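Long-range contact in sugar-phosphate aldolase (PDB 1PVT), which belongs to the class II aldolase and adducin family, with a fold in which helices pack on a central mixed beta sheet: residues 9-22 with 202-214. Sequence-based numbering, arbitrary orientation.
Sequences EIQKVAYWLAIKGL and DVAEAYDRVEILE
Two nearly parallel helices of the class II aldolase fold, their segments 18° apart with axes 9.6 Å from each other, meet through Val13, Val203 and Tyr207. The Tyr207 ring reaches across to helix 2-19 because chi1 (178°) turns CG away from the backbone N. Val13 CG1 lies 3.9 Å from Tyr207 CB, while Val13 CG2 packs on Val203 CG1 at 3.6 Å. Toward the ring's hydroxyl end, Trp16 CB approaches Tyr207 CZ, and from the loop after the helix Leu22 CD1 reaches Tyr207 CE1 at 3.7 Å, the Leu22 and Tyr207 side chains crossing at about a right angle. Leu22 CD2 carries the contact further along, onto Glu214 CG at 3.5 Å. At the start of helix 203-224, Glu9 OE2 accepts from Ala204 N at 3.2 Å, a straight bond (165°) nearly in line with the C-O bond, and Asp202 OD1 caps Glu205 N. The Glu9 and Asp202 carboxylates come close there, and the helix N-terminus probably eases their repulsion. Beside the Tyr207 ring, where helix 2-19 ends on the partly exposed flank, Lys20 NZ makes a 2.6 Å salt bridge to Glu211 OE1 from above the carboxylate plane. Beneath lies the sheet: Val13 and Val203 touch Ile30 of strand 28-34, and Val203 and Val210 rest on strand 122-126.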
ATOM      1  N   GLU A   9      11.037 -10.637   0.230  1.00 58.39           N
ATOM      2  CA  GLU A   9      11.094  -9.205  -0.051  1.00 57.36           C
ATOM      3  C   GLU A   9       9.987  -8.485   0.683  1.00 54.20           C
ATOM      4  O   GLU A   9      10.133  -7.336   1.104  1.00 52.92           O
ATOM      5  CB  GLU A   9      10.961  -8.945  -1.545  1.00 61.14           C
ATOM      6  CG  GLU A   9      11.812  -7.781  -2.012  1.00 67.01           C
ATOM      7  CD  GLU A   9      11.287  -7.151  -3.293  1.00 71.09           C
ATOM      8  OE1 GLU A   9      11.051  -7.910  -4.274  1.00 71.98           O
ATOM      9  OE2 GLU A   9      11.117  -5.899  -3.309  1.00 71.43           O
ATOM     10  N   ILE A  10       8.865  -9.170   0.817  1.00 51.54           N
ATOM     11  CA  ILE A  10       7.734  -8.617   1.528  1.00 49.28           C
ATOM     12  C   ILE A  10       8.005  -8.667   3.024  1.00 47.57           C
ATOM     13  O   ILE A  10       7.787  -7.685   3.733  1.00 47.92           O
ATOM     14  CB  ILE A  10       6.456  -9.410   1.232  1.00 49.69           C
ATOM     15  CG1 ILE A  10       5.962  -9.046  -0.173  1.00 51.19           C
ATOM     16  CG2 ILE A  10       5.394  -9.164   2.336  1.00 47.82           C
ATOM     17  CD1 ILE A  10       4.610  -9.665  -0.545  1.00 51.81           C
ATOM     18  N   GLN A  11       8.471  -9.817   3.504  1.00 45.72           N
ATOM     19  CA  GLN A  11       8.763  -9.984   4.919  1.00 44.01           C
ATOM     20  C   GLN A  11       9.789  -8.972   5.400  1.00 43.27           C
ATOM     21  O   GLN A  11       9.643  -8.396   6.479  1.00 43.15           O
ATOM     22  CB  GLN A  11       9.256 -11.393   5.180  1.00 43.39           C
ATOM     23  CG  GLN A  11       8.162 -12.414   5.069  1.00 45.85           C
ATOM     24  CD  GLN A  11       8.625 -13.789   5.490  1.00 48.12           C
ATOM     25  OE1 GLN A  11       9.466 -14.402   4.828  1.00 49.85           O
ATOM     26  NE2 GLN A  11       8.087 -14.282   6.604  1.00 48.37           N
ATOM     27  N   LYS A  12      10.821  -8.754   4.595  1.00 42.68           N
ATOM     28  CA  LYS A  12      11.854  -7.790   4.942  1.00 42.90           C
ATOM     29  C   LYS A  12      11.226  -6.409   5.136  1.00 40.98           C
ATOM     30  O   LYS A  12      11.537  -5.712   6.099  1.00 42.20           O
ATOM     31  CB  LYS A  12      12.925  -7.755   3.851  1.00 46.38           C
ATOM     32  CG  LYS A  12      14.011  -6.716   4.079  1.00 51.86           C
ATOM     33  CD  LYS A  12      15.170  -6.870   3.090  1.00 55.28           C
ATOM     34  CE  LYS A  12      16.178  -5.713   3.213  1.00 57.82           C
ATOM     35  NZ  LYS A  12      16.785  -5.605   4.578  1.00 60.05           N
ATOM     36  N   VAL A  13      10.332  -6.017   4.233  1.00 39.65           N
ATOM     37  CA  VAL A  13       9.653  -4.718   4.335  1.00 37.06           C
ATOM     38  C   VAL A  13       8.764  -4.645   5.584  1.00 35.29           C
ATOM     39  O   VAL A  13       8.687  -3.605   6.240  1.00 33.90           O
ATOM     40  CB  VAL A  13       8.794  -4.435   3.063  1.00 37.15           C
ATOM     41  CG1 VAL A  13       7.776  -3.313   3.331  1.00 35.46           C
ATOM     42  CG2 VAL A  13       9.713  -4.069   1.890  1.00 32.63           C
ATOM     43  N   ALA A  14       8.099  -5.750   5.905  1.00 33.08           N
ATOM     44  CA  ALA A  14       7.238  -5.807   7.075  1.00 32.13           C
ATOM     45  C   ALA A  14       8.081  -5.506   8.281  1.00 33.55           C
ATOM     46  O   ALA A  14       7.662  -4.782   9.170  1.00 33.90           O
ATOM     47  CB  ALA A  14       6.649  -7.172   7.218  1.00 30.58           C
ATOM     48  N   TYR A  15       9.280  -6.076   8.312  1.00 35.84           N
ATOM     49  CA  TYR A  15      10.187  -5.865   9.430  1.00 37.38           C
ATOM     50  C   TYR A  15      10.549  -4.406   9.593  1.00 37.31           C
ATOM     51  O   TYR A  15      10.340  -3.822  10.652  1.00 37.73           O
ATOM     52  CB  TYR A  15      11.474  -6.646   9.240  1.00 40.19           C
ATOM     53  CG  TYR A  15      12.464  -6.363  10.333  1.00 43.28           C
ATOM     54  CD1 TYR A  15      12.247  -6.836  11.621  1.00 44.06           C
ATOM     55  CD2 TYR A  15      13.587  -5.566  10.097  1.00 43.84           C
ATOM     56  CE1 TYR A  15      13.116  -6.526  12.656  1.00 45.78           C
ATOM     57  CE2 TYR A  15      14.467  -5.243  11.125  1.00 44.53           C
ATOM     58  CZ  TYR A  15      14.223  -5.727  12.411  1.00 46.69           C
ATOM     59  OH  TYR A  15      15.065  -5.401  13.462  1.00 47.47           O
ATOM     60  N   TRP A  16      11.105  -3.814   8.547  1.00 37.42           N
ATOM     61  CA  TRP A  16      11.493  -2.422   8.624  1.00 38.25           C
ATOM     62  C   TRP A  16      10.354  -1.500   8.987  1.00 38.94           C
ATOM     63  O   TRP A  16      10.537  -0.494   9.670  1.00 40.36           O
ATOM     64  CB  TRP A  16      12.136  -2.009   7.315  1.00 38.32           C
ATOM     65  CG  TRP A  16      13.525  -2.485   7.311  1.00 39.56           C
ATOM     66  CD1 TRP A  16      14.008  -3.643   6.766  1.00 39.08           C
ATOM     67  CD2 TRP A  16      14.598  -1.909   8.054  1.00 40.25           C
ATOM     68  NE1 TRP A  16      15.321  -3.830   7.136  1.00 38.80           N
ATOM     69  CE2 TRP A  16      15.708  -2.779   7.929  1.00 39.53           C
ATOM     70  CE3 TRP A  16      14.728  -0.737   8.824  1.00 40.81           C
ATOM     71  CZ2 TRP A  16      16.935  -2.516   8.546  1.00 40.27           C
ATOM     72  CZ3 TRP A  16      15.941  -0.475   9.434  1.00 41.72           C
ATOM     73  CH2 TRP A  16      17.033  -1.363   9.292  1.00 41.96           C
ATOM     74  N   LEU A  17       9.170  -1.861   8.528  1.00 39.86           N
ATOM     75  CA  LEU A  17       7.953  -1.110   8.796  1.00 39.94           C
ATOM     76  C   LEU A  17       7.695  -1.084  10.318  1.00 39.81           C
ATOM     77  O   LEU A  17       7.405  -0.030  10.899  1.00 40.00           O
ATOM     78  CB  LEU A  17       6.791  -1.807   8.070  1.00 39.44           C
ATOM     79  CG  LEU A  17       5.837  -1.090   7.115  1.00 37.71           C
ATOM     80  CD1 LEU A  17       6.495   0.109   6.497  1.00 38.55           C
ATOM     81  CD2 LEU A  17       5.403  -2.066   6.032  1.00 37.05           C
ATOM     82  N   ALA A  18       7.814  -2.253  10.950  1.00 39.65           N
ATOM     83  CA  ALA A  18       7.589  -2.401  12.385  1.00 39.48           C
ATOM     84  C   ALA A  18       8.697  -1.784  13.227  1.00 39.21           C
ATOM     85  O   ALA A  18       8.434  -1.049  14.174  1.00 40.03           O
ATOM     86  CB  ALA A  18       7.439  -3.876  12.733  1.00 38.87           C
ATOM     87  N   ILE A  19       9.938  -2.079  12.871  1.00 38.75           N
ATOM     88  CA  ILE A  19      11.080  -1.568  13.614  1.00 38.39           C
ATOM     89  C   ILE A  19      11.169  -0.055  13.589  1.00 38.68           C
ATOM     90  O   ILE A  19      11.619   0.539  14.551  1.00 39.29           O
ATOM     91  CB  ILE A  19      12.403  -2.137  13.066  1.00 37.72           C
ATOM     92  CG1 ILE A  19      13.453  -2.153  14.162  1.00 37.18           C
ATOM     93  CG2 ILE A  19      12.906  -1.292  11.909  1.00 36.76           C
ATOM     94  CD1 ILE A  19      13.260  -3.241  15.164  1.00 36.42           C
ATOM     95  N   LYS A  20      10.757   0.576  12.495  1.00 39.07           N
ATOM     96  CA  LYS A  20      10.834   2.025  12.433  1.00 38.71           C
ATOM     97  C   LYS A  20       9.527   2.649  12.862  1.00 38.66           C
ATOM     98  O   LYS A  20       9.322   3.852  12.725  1.00 39.57           O
ATOM     99  CB  LYS A  20      11.237   2.483  11.037  1.00 37.44           C
ATOM    100  CG  LYS A  20      12.628   2.011  10.696  1.00 41.58           C
ATOM    101  CD  LYS A  20      13.135   2.568   9.387  1.00 44.51           C
ATOM    102  CE  LYS A  20      13.350   4.061   9.470  1.00 45.65           C
ATOM    103  NZ  LYS A  20      13.890   4.612   8.198  1.00 47.08           N
ATOM    104  N   GLY A  21       8.642   1.816  13.395  1.00 38.42           N
ATOM    105  CA  GLY A  21       7.372   2.310  13.885  1.00 40.59           C
ATOM    106  C   GLY A  21       6.404   2.804  12.835  1.00 42.70           C
ATOM    107  O   GLY A  21       5.320   3.309  13.155  1.00 44.08           O
ATOM    108  N   LEU A  22       6.777   2.665  11.573  1.00 43.31           N
ATOM    109  CA  LEU A  22       5.909   3.093  10.492  1.00 44.36           C
ATOM    110  C   LEU A  22       4.550   2.375  10.537  1.00 45.69           C
ATOM    111  O   LEU A  22       3.540   2.906  10.083  1.00 45.99           O
ATOM    112  CB  LEU A  22       6.618   2.842   9.170  1.00 44.30           C
ATOM    113  CG  LEU A  22       7.822   3.770   9.009  1.00 43.71           C
ATOM    114  CD1 LEU A  22       8.719   3.354   7.833  1.00 44.31           C
ATOM    115  CD2 LEU A  22       7.285   5.166   8.814  1.00 42.66           C
ATOM    116  N   ASP A 202       8.619  -2.594  -7.150  1.00 56.33           N
ATOM    117  CA  ASP A 202       8.626  -3.729  -6.220  1.00 54.19           C
ATOM    118  C   ASP A 202       8.360  -3.227  -4.800  1.00 52.64           C
ATOM    119  O   ASP A 202       8.504  -2.030  -4.525  1.00 51.32           O
ATOM    120  CB  ASP A 202       9.960  -4.484  -6.283  1.00 55.09           C
ATOM    121  CG  ASP A 202      11.151  -3.616  -5.927  1.00 56.61           C
ATOM    122  OD1 ASP A 202      10.963  -2.402  -5.678  1.00 57.42           O
ATOM    123  OD2 ASP A 202      12.285  -4.153  -5.898  1.00 57.64           O
ATOM    124  N   VAL A 203       7.973  -4.135  -3.905  1.00 50.61           N
ATOM    125  CA  VAL A 203       7.649  -3.739  -2.545  1.00 49.94           C
ATOM    126  C   VAL A 203       8.699  -2.828  -1.935  1.00 51.03           C
ATOM    127  O   VAL A 203       8.362  -1.795  -1.351  1.00 52.17           O
ATOM    128  CB  VAL A 203       7.434  -4.950  -1.629  1.00 48.60           C
ATOM    129  CG1 VAL A 203       8.758  -5.587  -1.262  1.00 48.83           C
ATOM    130  CG2 VAL A 203       6.685  -4.512  -0.399  1.00 46.79           C
ATOM    131  N   ALA A 204       9.969  -3.189  -2.084  1.00 51.19           N
ATOM    132  CA  ALA A 204      11.064  -2.385  -1.542  1.00 50.86           C
ATOM    133  C   ALA A 204      10.992  -0.929  -1.996  1.00 50.51           C
ATOM    134  O   ALA A 204      11.321  -0.022  -1.231  1.00 51.03           O
ATOM    135  CB  ALA A 204      12.409  -2.984  -1.946  1.00 51.40           C
ATOM    136  N   GLU A 205      10.578  -0.705  -3.240  1.00 50.60           N
ATOM    137  CA  GLU A 205      10.471   0.653  -3.762  1.00 49.69           C
ATOM    138  C   GLU A 205       9.272   1.368  -3.134  1.00 47.53           C
ATOM    139  O   GLU A 205       9.342   2.562  -2.833  1.00 47.00           O
ATOM    140  CB  GLU A 205      10.341   0.637  -5.289  1.00 52.48           C
ATOM    141  CG  GLU A 205      10.095   2.020  -5.898  1.00 57.74           C
ATOM    142  CD  GLU A 205      10.046   2.010  -7.423  1.00 60.92           C
ATOM    143  OE1 GLU A 205      11.123   1.963  -8.060  1.00 63.35           O
ATOM    144  OE2 GLU A 205       8.927   2.045  -7.987  1.00 62.10           O
ATOM    145  N   ALA A 206       8.171   0.639  -2.943  1.00 44.35           N
ATOM    146  CA  ALA A 206       6.991   1.219  -2.321  1.00 41.79           C
ATOM    147  C   ALA A 206       7.410   1.660  -0.920  1.00 41.67           C
ATOM    148  O   ALA A 206       7.182   2.802  -0.533  1.00 41.00           O
ATOM    149  CB  ALA A 206       5.878   0.193  -2.242  1.00 39.11           C
ATOM    150  N   TYR A 207       8.037   0.757  -0.168  1.00 41.69           N
ATOM    151  CA  TYR A 207       8.496   1.075   1.180  1.00 41.46           C
ATOM    152  C   TYR A 207       9.372   2.322   1.184  1.00 41.96           C
ATOM    153  O   TYR A 207       9.273   3.163   2.076  1.00 43.00           O
ATOM    154  CB  TYR A 207       9.301  -0.075   1.771  1.00 41.11           C
ATOM    155  CG  TYR A 207       9.841   0.245   3.147  1.00 42.63           C
ATOM    156  CD1 TYR A 207       9.005   0.288   4.250  1.00 42.95           C
ATOM    157  CD2 TYR A 207      11.176   0.561   3.335  1.00 43.69           C
ATOM    158  CE1 TYR A 207       9.481   0.641   5.495  1.00 42.52           C
ATOM    159  CE2 TYR A 207      11.657   0.917   4.581  1.00 43.40           C
ATOM    160  CZ  TYR A 207      10.801   0.954   5.651  1.00 43.22           C
ATOM    161  OH  TYR A 207      11.263   1.320   6.884  1.00 46.13           O
ATOM    162  N   ASP A 208      10.248   2.427   0.194  1.00 43.13           N
ATOM    163  CA  ASP A 208      11.133   3.579   0.085  1.00 45.08           C
ATOM    164  C   ASP A 208      10.375   4.902  -0.009  1.00 45.73           C
ATOM    165  O   ASP A 208      10.845   5.931   0.469  1.00 47.04           O
ATOM    166  CB  ASP A 208      12.033   3.433  -1.142  1.00 47.08           C
ATOM    167  CG  ASP A 208      13.334   2.746  -0.822  1.00 49.74           C
ATOM    168  OD1 ASP A 208      13.339   1.912   0.105  1.00 52.40           O
ATOM    169  OD2 ASP A 208      14.342   3.033  -1.500  1.00 50.44           O
ATOM    170  N   ARG A 209       9.208   4.888  -0.635  1.00 45.50           N
ATOM    171  CA  ARG A 209       8.444   6.117  -0.760  1.00 44.50           C
ATOM    172  C   ARG A 209       7.727   6.459   0.544  1.00 43.12           C
ATOM    173  O   ARG A 209       7.498   7.626   0.838  1.00 43.14           O
ATOM    174  CB  ARG A 209       7.452   6.001  -1.909  1.00 45.50           C
ATOM    175  CG  ARG A 209       8.092   5.731  -3.265  1.00 47.50           C
ATOM    176  CD  ARG A 209       6.999   5.740  -4.321  1.00 51.09           C
ATOM    177  NE  ARG A 209       7.224   4.832  -5.444  1.00 52.74           N
ATOM    178  CZ  ARG A 209       7.864   5.157  -6.556  1.00 52.08           C
ATOM    179  NH1 ARG A 209       8.359   6.377  -6.706  1.00 51.79           N
ATOM    180  NH2 ARG A 209       7.980   4.265  -7.525  1.00 52.70           N
ATOM    181  N   VAL A 210       7.364   5.445   1.322  1.00 41.74           N
ATOM    182  CA  VAL A 210       6.721   5.691   2.600  1.00 40.07           C
ATOM    183  C   VAL A 210       7.748   6.426   3.441  1.00 41.79           C
ATOM    184  O   VAL A 210       7.506   7.540   3.899  1.00 41.71           O
ATOM    185  CB  VAL A 210       6.364   4.393   3.304  1.00 38.14           C
ATOM    186  CG1 VAL A 210       5.885   4.687   4.699  1.00 38.45           C
ATOM    187  CG2 VAL A 210       5.296   3.677   2.532  1.00 36.82           C
ATOM    188  N   GLU A 211       8.907   5.799   3.629  1.00 43.61           N
ATOM    189  CA  GLU A 211       9.996   6.391   4.404  1.00 43.70           C
ATOM    190  C   GLU A 211      10.173   7.853   4.052  1.00 43.45           C
ATOM    191  O   GLU A 211      10.048   8.733   4.903  1.00 43.82           O
ATOM    192  CB  GLU A 211      11.303   5.667   4.121  1.00 43.73           C
ATOM    193  CG  GLU A 211      11.633   4.599   5.100  1.00 47.11           C
ATOM    194  CD  GLU A 211      13.060   4.138   4.948  1.00 51.16           C
ATOM    195  OE1 GLU A 211      13.556   3.431   5.852  1.00 53.95           O
ATOM    196  OE2 GLU A 211      13.689   4.479   3.920  1.00 51.85           O
ATOM    197  N   ILE A 212      10.464   8.107   2.782  1.00 44.44           N
ATOM    198  CA  ILE A 212      10.671   9.465   2.292  1.00 44.49           C
ATOM    199  C   ILE A 212       9.499  10.392   2.615  1.00 44.45           C
ATOM    200  O   ILE A 212       9.707  11.473   3.159  1.00 45.44           O
ATOM    201  CB  ILE A 212      10.990   9.450   0.770  1.00 44.52           C
ATOM    202  CG1 ILE A 212      12.359   8.794   0.569  1.00 45.26           C
ATOM    203  CG2 ILE A 212      11.011  10.860   0.203  1.00 41.91           C
ATOM    204  CD1 ILE A 212      12.732   8.552  -0.858  1.00 47.50           C
ATOM    205  N   LEU A 213       8.273   9.988   2.303  1.00 44.08           N
ATOM    206  CA  LEU A 213       7.139  10.835   2.632  1.00 44.76           C
ATOM    207  C   LEU A 213       7.161  11.161   4.115  1.00 45.66           C
ATOM    208  O   LEU A 213       6.976  12.310   4.518  1.00 45.46           O
ATOM    209  CB  LEU A 213       5.827  10.145   2.289  1.00 45.26           C
ATOM    210  CG  LEU A 213       5.416  10.253   0.822  1.00 47.43           C
ATOM    211  CD1 LEU A 213       3.974   9.785   0.678  1.00 47.35           C
ATOM    212  CD2 LEU A 213       5.545  11.703   0.341  1.00 47.04           C
ATOM    213  N   GLU A 214       7.394  10.141   4.930  1.00 45.72           N
ATOM    214  CA  GLU A 214       7.444  10.326   6.373  1.00 45.70           C
ATOM    215  C   GLU A 214       8.493  11.360   6.754  1.00 44.42           C
ATOM    216  O   GLU A 214       8.224  12.296   7.508  1.00 44.31           O
ATOM    217  CB  GLU A 214       7.806   9.015   7.062  1.00 47.85           C
ATOM    218  CG  GLU A 214       6.808   8.530   8.095  1.00 50.17           C
ATOM    219  CD  GLU A 214       6.323   9.622   9.019  1.00 51.51           C
ATOM    220  OE1 GLU A 214       5.550  10.490   8.558  1.00 53.28           O
ATOM    221  OE2 GLU A 214       6.711   9.609  10.206  1.00 53.11           O
TER